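Local coordinates for protein KDGF (Halomonas sp., PDB 5FQ0) that probably converts unsaturated monouronates from pectin and alginate breakdown into linear ketonised sugars, as a metal-binding cupin of the KdgF family, at residues H28-G42 / A93-R107. Residues are numbered along the deposited sequence; the frame is centred on the assembly and turned at random.
Sequences HTPDLMAVCVKFDRG and ALEPDSLVIDLFSPR
Asp97 OD1 accepts from two waters that tie it to 28-42. One, 2.8 Å from Asp97 OD1, accepts from Lys38 NZ. The other also donates to Asp40 OD1 and accepts from Asp97 N. Lys38 NZ and Asp97 OD1 stay 4.4 Å apart, so water bridges the two charges. Lys38 NZ also bonds Gln22. The lysine runs alongside Leu99, with Lys38 CB 3.6 Å from Leu99 CD2.

From Met33-Phe104 to Phe39-Ser98 the strands pair antiparallel, in register without a break. Phe39 is opposed by two residues, Asp97 and Ser98, which makes a G1 beta bulge. There Phe39 CB packs on Ala93 CB, and Phe39 CE1 reaches Val100 CG1 at 4.0 Å. Phe64 meets the Phe39 ring edge-to-face. On the other face of the sheet, Cys36 SG touches Ile101 CD1 at 3.9 Å, and Ile101 and Leu103 pack on the second chain.

At the far end Ser105 OG donates to Asp31 O at 2.9 Å. Arg107 CG sits between the backbone N and carbonyl carbon (chi1 83°), and the chain then extends past Thr29 O. One face of the guanidinium lies over Pro30 CA. Arg107 NH1 donates to His28 ND1 at 3.0 Å, in the imidazole plane, with the two flat groups 81° apart. Arg107 NE forms a salt bridge with Asp109. With alanine in place of Arg107, His28 ND1 would probably lose this donor and Asp109 this charge partner, and Pro30 would be left less covered.

The face bearing Val35, Val37 and Val100 also carries Asp102, weakly bonded to Gln55, and Phe104, whose side chain comes within about 4 Å of the nickel. Strands 32-39 and 98-105 are thus antiparallel neighbours in one sheet of the cupin beta-barrel, and this face borders the nickel site made by His48, His50, Gln55 and His89.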
ATOM      1  N   HIS B  28       1.692  10.564  -3.720  1.00 22.50           N
ATOM      2  CA  HIS B  28       2.587  10.939  -2.632  1.00 22.56           C
ATOM      3  C   HIS B  28       2.184  12.248  -1.988  1.00 24.01           C
ATOM      4  O   HIS B  28       1.497  13.046  -2.604  1.00 21.99           O
ATOM      5  CB  HIS B  28       4.038  11.034  -3.116  1.00 23.75           C
ATOM      6  CG  HIS B  28       4.226  11.909  -4.315  1.00 25.01           C
ATOM      7  ND1 HIS B  28       4.556  13.242  -4.211  1.00 25.73           N
ATOM      8  CD2 HIS B  28       4.133  11.647  -5.640  1.00 26.11           C
ATOM      9  CE1 HIS B  28       4.661  13.765  -5.419  1.00 25.20           C
ATOM     10  NE2 HIS B  28       4.423  12.819  -6.302  1.00 26.24           N
ATOM     11  N   THR B  29       2.562  12.413  -0.719  1.00 24.68           N
ATOM     12  CA  THR B  29       2.637  13.701  -0.077  1.00 25.36           C
ATOM     13  C   THR B  29       4.118  13.798   0.297  1.00 26.25           C
ATOM     14  O   THR B  29       4.877  12.846   0.041  1.00 24.97           O
ATOM     15  CB  THR B  29       1.785  13.760   1.213  1.00 25.25           C
ATOM     16  OG1 THR B  29       2.380  12.927   2.204  1.00 25.99           O
ATOM     17  CG2 THR B  29       0.322  13.321   0.950  1.00 25.33           C
ATOM     18  N   PRO B  30       4.545  14.916   0.922  1.00 24.71           N
ATOM     19  CA  PRO B  30       5.915  14.919   1.424  1.00 23.91           C
ATOM     20  C   PRO B  30       6.235  13.841   2.444  1.00 24.32           C
ATOM     21  O   PRO B  30       7.397  13.450   2.582  1.00 23.65           O
ATOM     22  CB  PRO B  30       6.036  16.309   2.081  1.00 25.87           C
ATOM     23  CG  PRO B  30       5.073  17.169   1.274  1.00 26.51           C
ATOM     24  CD  PRO B  30       3.898  16.235   1.077  1.00 23.97           C
ATOM     25  N   ASP B  31       5.245  13.364   3.186  1.00 24.09           N
ATOM     26  CA  ASP B  31       5.527  12.361   4.216  1.00 26.16           C
ATOM     27  C   ASP B  31       5.135  10.937   3.838  1.00 25.71           C
ATOM     28  O   ASP B  31       5.315  10.036   4.665  1.00 24.44           O
ATOM     29  CB  ASP B  31       4.799  12.658   5.529  1.00 29.38           C
ATOM     30  CG  ASP B  31       5.077  14.057   6.066  1.00 35.46           C
ATOM     31  OD1 ASP B  31       6.165  14.590   5.779  1.00 37.78           O
ATOM     32  OD2 ASP B  31       4.189  14.605   6.779  1.00 34.79           O
ATOM     33  N   LEU B  32       4.548  10.732   2.650  1.00 23.24           N
ATOM     34  CA  LEU B  32       3.992   9.420   2.334  1.00 21.91           C
ATOM     35  C   LEU B  32       3.965   9.217   0.838  1.00 22.05           C
ATOM     36  O   LEU B  32       3.600  10.111   0.095  1.00 20.55           O
ATOM     37  CB  LEU B  32       2.553   9.317   2.881  1.00 22.08           C
ATOM     38  CG  LEU B  32       1.830   7.970   2.871  1.00 22.23           C
ATOM     39  CD1 LEU B  32       2.624   6.927   3.637  1.00 20.17           C
ATOM     40  CD2 LEU B  32       0.410   8.121   3.421  1.00 20.13           C
ATOM     41  N   MET B  33       4.336   8.020   0.394  1.00 21.67           N
ATOM     42  CA  MET B  33       4.394   7.725  -1.027  1.00 22.15           C
ATOM     43  C   MET B  33       4.079   6.243  -1.273  1.00 23.32           C
ATOM     44  O   MET B  33       4.457   5.372  -0.461  1.00 22.43           O
ATOM     45  CB  MET B  33       5.792   8.075  -1.560  1.00 24.79           C
ATOM     46  CG  MET B  33       6.041   7.728  -3.033  1.00 27.60           C
ATOM     47  SD  MET B  33       7.695   8.166  -3.643  1.00 32.00           S
ATOM     48  CE  MET B  33       7.410   9.491  -4.782  1.00 31.77           C
ATOM     49  N   ALA B  34       3.397   5.971  -2.381  1.00 21.75           N
ATOM     50  CA  ALA B  34       3.121   4.614  -2.832  1.00 21.01           C
ATOM     51  C   ALA B  34       3.627   4.489  -4.266  1.00 21.01           C
ATOM     52  O   ALA B  34       3.411   5.390  -5.084  1.00 21.22           O
ATOM     53  CB  ALA B  34       1.613   4.303  -2.754  1.00 18.64           C
ATOM     54  N   VAL B  35       4.276   3.367  -4.564  1.00 21.68           N
ATOM     55  CA  VAL B  35       4.828   3.093  -5.886  1.00 22.14           C
ATOM     56  C   VAL B  35       4.396   1.679  -6.242  1.00 22.65           C
ATOM     57  O   VAL B  35       4.510   0.774  -5.421  1.00 24.09           O
ATOM     58  CB  VAL B  35       6.382   3.159  -5.883  1.00 23.34           C
ATOM     59  CG1 VAL B  35       6.929   2.983  -7.293  1.00 24.82           C
ATOM     60  CG2 VAL B  35       6.878   4.470  -5.262  1.00 23.69           C
ATOM     61  N   CYS B  36       3.871   1.468  -7.445  1.00 21.35           N
ATOM     62  CA  CYS B  36       3.559   0.091  -7.853  1.00 21.50           C
ATOM     63  C   CYS B  36       4.762  -0.387  -8.659  1.00 19.97           C
ATOM     64  O   CYS B  36       5.116   0.257  -9.653  1.00 19.65           O
ATOM     65  CB  CYS B  36       2.261   0.031  -8.684  1.00 21.69           C
ATOM     66  SG  CYS B  36       1.837  -1.629  -9.268  1.00 24.54           S
ATOM     67  N   VAL B  37       5.392  -1.495  -8.232  1.00 19.82           N
ATOM     68  CA  VAL B  37       6.607  -2.021  -8.903  1.00 18.94           C
ATOM     69  C   VAL B  37       6.340  -3.420  -9.503  1.00 19.19           C
ATOM     70  O   VAL B  37       5.857  -4.336  -8.823  1.00 18.21           O
ATOM     71  CB  VAL B  37       7.848  -2.074  -7.955  1.00 21.09           C
ATOM     72  CG1 VAL B  37       9.148  -2.329  -8.754  1.00 19.51           C
ATOM     73  CG2 VAL B  37       7.967  -0.777  -7.140  1.00 20.41           C
ATOM     74  N   LYS B  38       6.642  -3.557 -10.791  1.00 19.48           N
ATOM     75  CA  LYS B  38       6.429  -4.798 -11.536  1.00 20.18           C
ATOM     76  C   LYS B  38       7.756  -5.476 -11.874  1.00 23.26           C
ATOM     77  O   LYS B  38       8.616  -4.876 -12.547  1.00 24.26           O
ATOM     78  CB  LYS B  38       5.687  -4.508 -12.848  1.00 19.93           C
ATOM     79  CG  LYS B  38       5.378  -5.764 -13.668  1.00 19.76           C
ATOM     80  CD  LYS B  38       4.378  -5.479 -14.776  1.00 20.37           C
ATOM     81  CE  LYS B  38       4.863  -4.397 -15.745  1.00 23.14           C
ATOM     82  NZ  LYS B  38       5.941  -4.801 -16.668  1.00 23.90           N
ATOM     83  N   PHE B  39       7.877  -6.742 -11.464  1.00 22.62           N
ATOM     84  CA  PHE B  39       9.077  -7.526 -11.688  1.00 23.14           C
ATOM     85  C   PHE B  39       8.776  -8.625 -12.707  1.00 22.62           C
ATOM     86  O   PHE B  39       7.763  -9.278 -12.629  1.00 23.61           O
ATOM     87  CB  PHE B  39       9.464  -8.238 -10.385  1.00 21.91           C
ATOM     88  CG  PHE B  39      10.128  -7.366  -9.363  1.00 23.25           C
ATOM     89  CD1 PHE B  39       9.443  -6.326  -8.752  1.00 23.01           C
ATOM     90  CD2 PHE B  39      11.447  -7.657  -8.944  1.00 23.23           C
ATOM     91  CE1 PHE B  39      10.069  -5.560  -7.770  1.00 24.07           C
ATOM     92  CE2 PHE B  39      12.080  -6.885  -7.985  1.00 25.43           C
ATOM     93  CZ  PHE B  39      11.394  -5.841  -7.391  1.00 24.98           C
ATOM     94  N   ASP B  40       9.679  -8.819 -13.651  1.00 25.41           N
ATOM     95  CA  ASP B  40       9.722 -10.033 -14.428  1.00 26.55           C
ATOM     96  C   ASP B  40      10.146 -11.150 -13.487  1.00 26.07           C
ATOM     97  O   ASP B  40      10.752 -10.897 -12.443  1.00 25.91           O
ATOM     98  CB  ASP B  40      10.779  -9.877 -15.508  1.00 26.61           C
ATOM     99  CG  ASP B  40      10.375  -8.885 -16.558  1.00 28.93           C
ATOM    100  OD1 ASP B  40       9.211  -8.410 -16.573  1.00 26.88           O
ATOM    101  OD2 ASP B  40      11.221  -8.622 -17.406  1.00 28.37           O
ATOM    102  N   ARG B  41       9.804 -12.385 -13.836  1.00 24.52           N
ATOM    103  CA  ARG B  41      10.219 -13.525 -13.029  1.00 24.99           C
ATOM    104  C   ARG B  41      11.755 -13.599 -12.909  1.00 25.21           C
ATOM    105  O   ARG B  41      12.484 -13.420 -13.883  1.00 25.07           O
ATOM    106  CB  ARG B  41       9.649 -14.787 -13.644  1.00 26.63           C
ATOM    107  CG  ARG B  41      10.262 -16.076 -13.184  1.00 29.29           C
ATOM    108  CD  ARG B  41      10.288 -16.876 -14.465  1.00 36.40           C
ATOM    109  NE  ARG B  41       9.294 -17.908 -14.499  1.00 34.89           N
ATOM    110  CZ  ARG B  41       8.837 -18.501 -15.594  1.00 32.82           C
ATOM    111  NH1 ARG B  41       9.194 -18.135 -16.817  1.00 32.48           N
ATOM    112  NH2 ARG B  41       7.986 -19.486 -15.434  1.00 37.23           N
ATOM    113  N   GLY B  42      12.253 -13.798 -11.698  1.00 25.14           N
ATOM    114  CA  GLY B  42      13.706 -13.851 -11.511  1.00 24.80           C
ATOM    115  C   GLY B  42      14.418 -12.495 -11.500  1.00 28.34           C
ATOM    116  O   GLY B  42      15.638 -12.464 -11.338  1.00 25.73           O
ATOM    117  N   ALA B  93      11.822 -11.765  -7.486  1.00 24.15           N
ATOM    118  CA  ALA B  93      10.481 -12.098  -7.992  1.00 24.82           C
ATOM    119  C   ALA B  93      10.435 -13.575  -8.420  1.00 25.42           C
ATOM    120  O   ALA B  93      11.366 -14.056  -9.084  1.00 24.51           O
ATOM    121  CB  ALA B  93      10.153 -11.236  -9.177  1.00 23.05           C
ATOM    122  N   LEU B  94       9.355 -14.273  -8.066  1.00 24.18           N
ATOM    123  CA  LEU B  94       9.220 -15.710  -8.408  1.00 25.08           C
ATOM    124  C   LEU B  94       8.318 -15.990  -9.649  1.00 25.53           C
ATOM    125  O   LEU B  94       8.300 -17.114 -10.144  1.00 24.96           O
ATOM    126  CB  LEU B  94       8.741 -16.533  -7.167  1.00 23.74           C
ATOM    127  CG  LEU B  94       9.561 -16.209  -5.889  1.00 23.77           C
ATOM    128  CD1 LEU B  94       9.026 -16.815  -4.607  1.00 23.26           C
ATOM    129  CD2 LEU B  94      11.010 -16.618  -6.112  1.00 25.15           C
ATOM    130  N   GLU B  95       7.572 -14.992 -10.137  1.00 23.36           N
ATOM    131  CA  GLU B  95       6.572 -15.191 -11.240  1.00 22.89           C
ATOM    132  C   GLU B  95       6.601 -13.997 -12.176  1.00 22.81           C
ATOM    133  O   GLU B  95       6.958 -12.894 -11.744  1.00 24.43           O
ATOM    134  CB  GLU B  95       5.132 -15.312 -10.700  1.00 24.21           C
ATOM    135  CG  GLU B  95       4.875 -16.493  -9.793  1.00 29.30           C
ATOM    136  CD  GLU B  95       3.407 -16.642  -9.447  1.00 33.27           C
ATOM    137  OE1 GLU B  95       2.536 -15.904  -9.995  1.00 35.71           O
ATOM    138  OE2 GLU B  95       3.125 -17.521  -8.617  1.00 39.15           O
ATOM    139  N   PRO B  96       6.226 -14.186 -13.447  1.00 22.34           N
ATOM    140  CA  PRO B  96       6.170 -13.054 -14.362  1.00 22.15           C
ATOM    141  C   PRO B  96       5.144 -12.039 -13.833  1.00 23.33           C
ATOM    142  O   PRO B  96       4.197 -12.419 -13.113  1.00 21.40           O
ATOM    143  CB  PRO B  96       5.656 -13.677 -15.657  1.00 23.48           C
ATOM    144  CG  PRO B  96       6.084 -15.120 -15.558  1.00 25.40           C
ATOM    145  CD  PRO B  96       5.850 -15.444 -14.116  1.00 24.70           C
ATOM    146  N   ASP B  97       5.340 -10.772 -14.180  1.00 21.76           N
ATOM    147  CA  ASP B  97       4.430  -9.720 -13.712  1.00 22.54           C
ATOM    148  C   ASP B  97       4.119  -9.818 -12.211  1.00 21.05           C
ATOM    149  O   ASP B  97       2.964  -9.691 -11.818  1.00 19.99           O
ATOM    150  CB  ASP B  97       3.125  -9.792 -14.523  1.00 23.11           C
ATOM    151  CG  ASP B  97       3.343  -9.502 -16.015  1.00 23.17           C
ATOM    152  OD1 ASP B  97       4.368  -8.907 -16.383  1.00 20.92           O
ATOM    153  OD2 ASP B  97       2.480  -9.904 -16.815  1.00 23.90           O
ATOM    154  N   SER B  98       5.132 -10.068 -11.366  1.00 21.20           N
ATOM    155  CA  SER B  98       4.881 -10.027  -9.932  1.00 21.06           C
ATOM    156  C   SER B  98       4.791  -8.528  -9.522  1.00 21.02           C
ATOM    157  O   SER B  98       5.631  -7.726  -9.932  1.00 20.23           O
ATOM    158  CB  SER B  98       5.995 -10.724  -9.160  1.00 21.88           C
ATOM    159  OG  SER B  98       5.948 -12.120  -9.398  1.00 24.49           O
ATOM    160  N   LEU B  99       3.768  -8.164  -8.748  1.00 20.10           N
ATOM    161  CA  LEU B  99       3.553  -6.753  -8.383  1.00 20.27           C
ATOM    162  C   LEU B  99       3.685  -6.541  -6.894  1.00 19.46           C
ATOM    163  O   LEU B  99       3.115  -7.293  -6.109  1.00 19.37           O
ATOM    164  CB  LEU B  99       2.148  -6.286  -8.826  1.00 21.27           C
ATOM    165  CG  LEU B  99       1.804  -6.381 -10.316  1.00 20.98           C
ATOM    166  CD1 LEU B  99       0.329  -5.977 -10.542  1.00 23.44           C
ATOM    167  CD2 LEU B  99       2.712  -5.457 -11.083  1.00 21.52           C
ATOM    168  N   VAL B 100       4.439  -5.516  -6.505  1.00 19.44           N
ATOM    169  CA  VAL B 100       4.533  -5.145  -5.088  1.00 18.41           C
ATOM    170  C   VAL B 100       4.270  -3.630  -4.996  1.00 19.76           C
ATOM    171  O   VAL B 100       4.740  -2.840  -5.824  1.00 20.20           O
ATOM    172  CB  VAL B 100       5.890  -5.596  -4.442  1.00 18.02           C
ATOM    173  CG1 VAL B 100       7.107  -5.022  -5.196  1.00 16.71           C
ATOM    174  CG2 VAL B 100       5.955  -5.282  -2.936  1.00 17.04           C
ATOM    175  N   ILE B 101       3.503  -3.234  -3.996  1.00 20.50           N
ATOM    176  CA  ILE B 101       3.323  -1.812  -3.720  1.00 22.37           C
ATOM    177  C   ILE B 101       4.378  -1.462  -2.679  1.00 21.40           C
ATOM    178  O   ILE B 101       4.301  -1.955  -1.528  1.00 19.34           O
ATOM    179  CB  ILE B 101       1.897  -1.503  -3.190  1.00 22.53           C
ATOM    180  CG1 ILE B 101       0.832  -2.177  -4.034  1.00 26.17           C
ATOM    181  CG2 ILE B 101       1.638  -0.010  -3.245  1.00 24.64           C
ATOM    182  CD1 ILE B 101       0.931  -1.864  -5.520  1.00 27.94           C
ATOM    183  N   ASP B 102       5.390  -0.687  -3.077  1.00 19.96           N
ATOM    184  CA  ASP B 102       6.335  -0.171  -2.095  1.00 21.12           C
ATOM    185  C   ASP B 102       5.780   1.124  -1.507  1.00 21.34           C
ATOM    186  O   ASP B 102       5.443   2.046  -2.255  1.00 19.88           O
ATOM    187  CB  ASP B 102       7.702   0.099  -2.720  1.00 21.90           C
ATOM    188  CG  ASP B 102       8.481  -1.164  -2.960  1.00 22.98           C
ATOM    189  OD1 ASP B 102       8.303  -2.138  -2.190  1.00 20.32           O
ATOM    190  OD2 ASP B 102       9.292  -1.141  -3.897  1.00 25.40           O
ATOM    191  N   LEU B 103       5.699   1.170  -0.174  1.00 22.05           N
ATOM    192  CA  LEU B 103       5.191   2.323   0.583  1.00 23.32           C
ATOM    193  C   LEU B 103       6.334   2.941   1.396  1.00 24.58           C
ATOM    194  O   LEU B 103       7.110   2.209   2.011  1.00 22.87           O
ATOM    195  CB  LEU B 103       4.065   1.860   1.526  1.00 23.53           C
ATOM    196  CG  LEU B 103       3.220   0.772   0.838  1.00 25.90           C
ATOM    197  CD1 LEU B 103       2.368   0.044   1.841  1.00 26.10           C
ATOM    198  CD2 LEU B 103       2.354   1.398  -0.257  1.00 27.65           C
ATOM    199  N   PHE B 104       6.421   4.267   1.414  1.00 21.93           N
ATOM    200  CA  PHE B 104       7.556   4.960   2.040  1.00 22.91           C
ATOM    201  C   PHE B 104       7.101   6.120   2.915  1.00 24.46           C
ATOM    202  O   PHE B 104       6.078   6.748   2.641  1.00 22.11           O
ATOM    203  CB  PHE B 104       8.540   5.529   0.993  1.00 21.58           C
ATOM    204  CG  PHE B 104       9.198   4.486   0.111  1.00 21.45           C
ATOM    205  CD1 PHE B 104      10.369   3.839   0.515  1.00 21.71           C
ATOM    206  CD2 PHE B 104       8.652   4.179  -1.140  1.00 19.65           C
ATOM    207  CE1 PHE B 104      10.988   2.917  -0.318  1.00 22.11           C
ATOM    208  CE2 PHE B 104       9.238   3.251  -1.973  1.00 20.47           C
ATOM    209  CZ  PHE B 104      10.418   2.608  -1.565  1.00 23.64           C
ATOM    210  N   SER B 105       7.866   6.391   3.974  1.00 25.02           N
ATOM    211  CA  SER B 105       7.760   7.633   4.721  1.00 23.68           C
ATOM    212  C   SER B 105       9.199   8.018   5.090  1.00 25.19           C
ATOM    213  O   SER B 105       9.934   7.176   5.614  1.00 23.69           O
ATOM    214  CB  SER B 105       6.928   7.464   5.980  1.00 23.07           C
ATOM    215  OG  SER B 105       6.864   8.714   6.673  1.00 21.14           O
ATOM    216  N   PRO B 106       9.631   9.242   4.769  1.00 25.49           N
ATOM    217  CA  PRO B 106       8.838  10.195   3.995  1.00 25.15           C
ATOM    218  C   PRO B 106       8.823   9.782   2.532  1.00 25.75           C
ATOM    219  O   PRO B 106       9.141   8.636   2.205  1.00 24.58           O
ATOM    220  CB  PRO B 106       9.607  11.524   4.183  1.00 25.11           C
ATOM    221  CG  PRO B 106      11.018  11.106   4.418  1.00 23.26           C
ATOM    222  CD  PRO B 106      10.902   9.837   5.243  1.00 24.79           C
ATOM    223  N   ARG B 107       8.426  10.675   1.648  1.00 25.27           N
ATOM    224  CA  ARG B 107       8.360  10.271   0.257  1.00 26.23           C
ATOM    225  C   ARG B 107       9.792  10.194  -0.286  1.00 26.81           C
ATOM    226  O   ARG B 107      10.692  10.840   0.276  1.00 23.08           O
ATOM    227  CB  ARG B 107       7.490  11.225  -0.550  1.00 27.93           C
ATOM    228  CG  ARG B 107       8.184  12.457  -1.028  1.00 26.85           C
ATOM    229  CD  ARG B 107       7.438  13.139  -2.171  1.00 27.05           C
ATOM    230  NE  ARG B 107       7.790  14.541  -2.078  1.00 27.85           N
ATOM    231  CZ  ARG B 107       6.927  15.562  -2.130  1.00 30.99           C
ATOM    232  NH1 ARG B 107       5.622  15.389  -2.379  1.00 30.54           N
ATOM    233  NH2 ARG B 107       7.383  16.771  -1.944  1.00 28.63           N
TER
HETATM  234  O   HOH W   1       5.064  -6.942 -18.217  1.00 19.96           O
HETATM  235  O   HOH W   2       6.850  -9.934 -16.414  1.00 22.59           O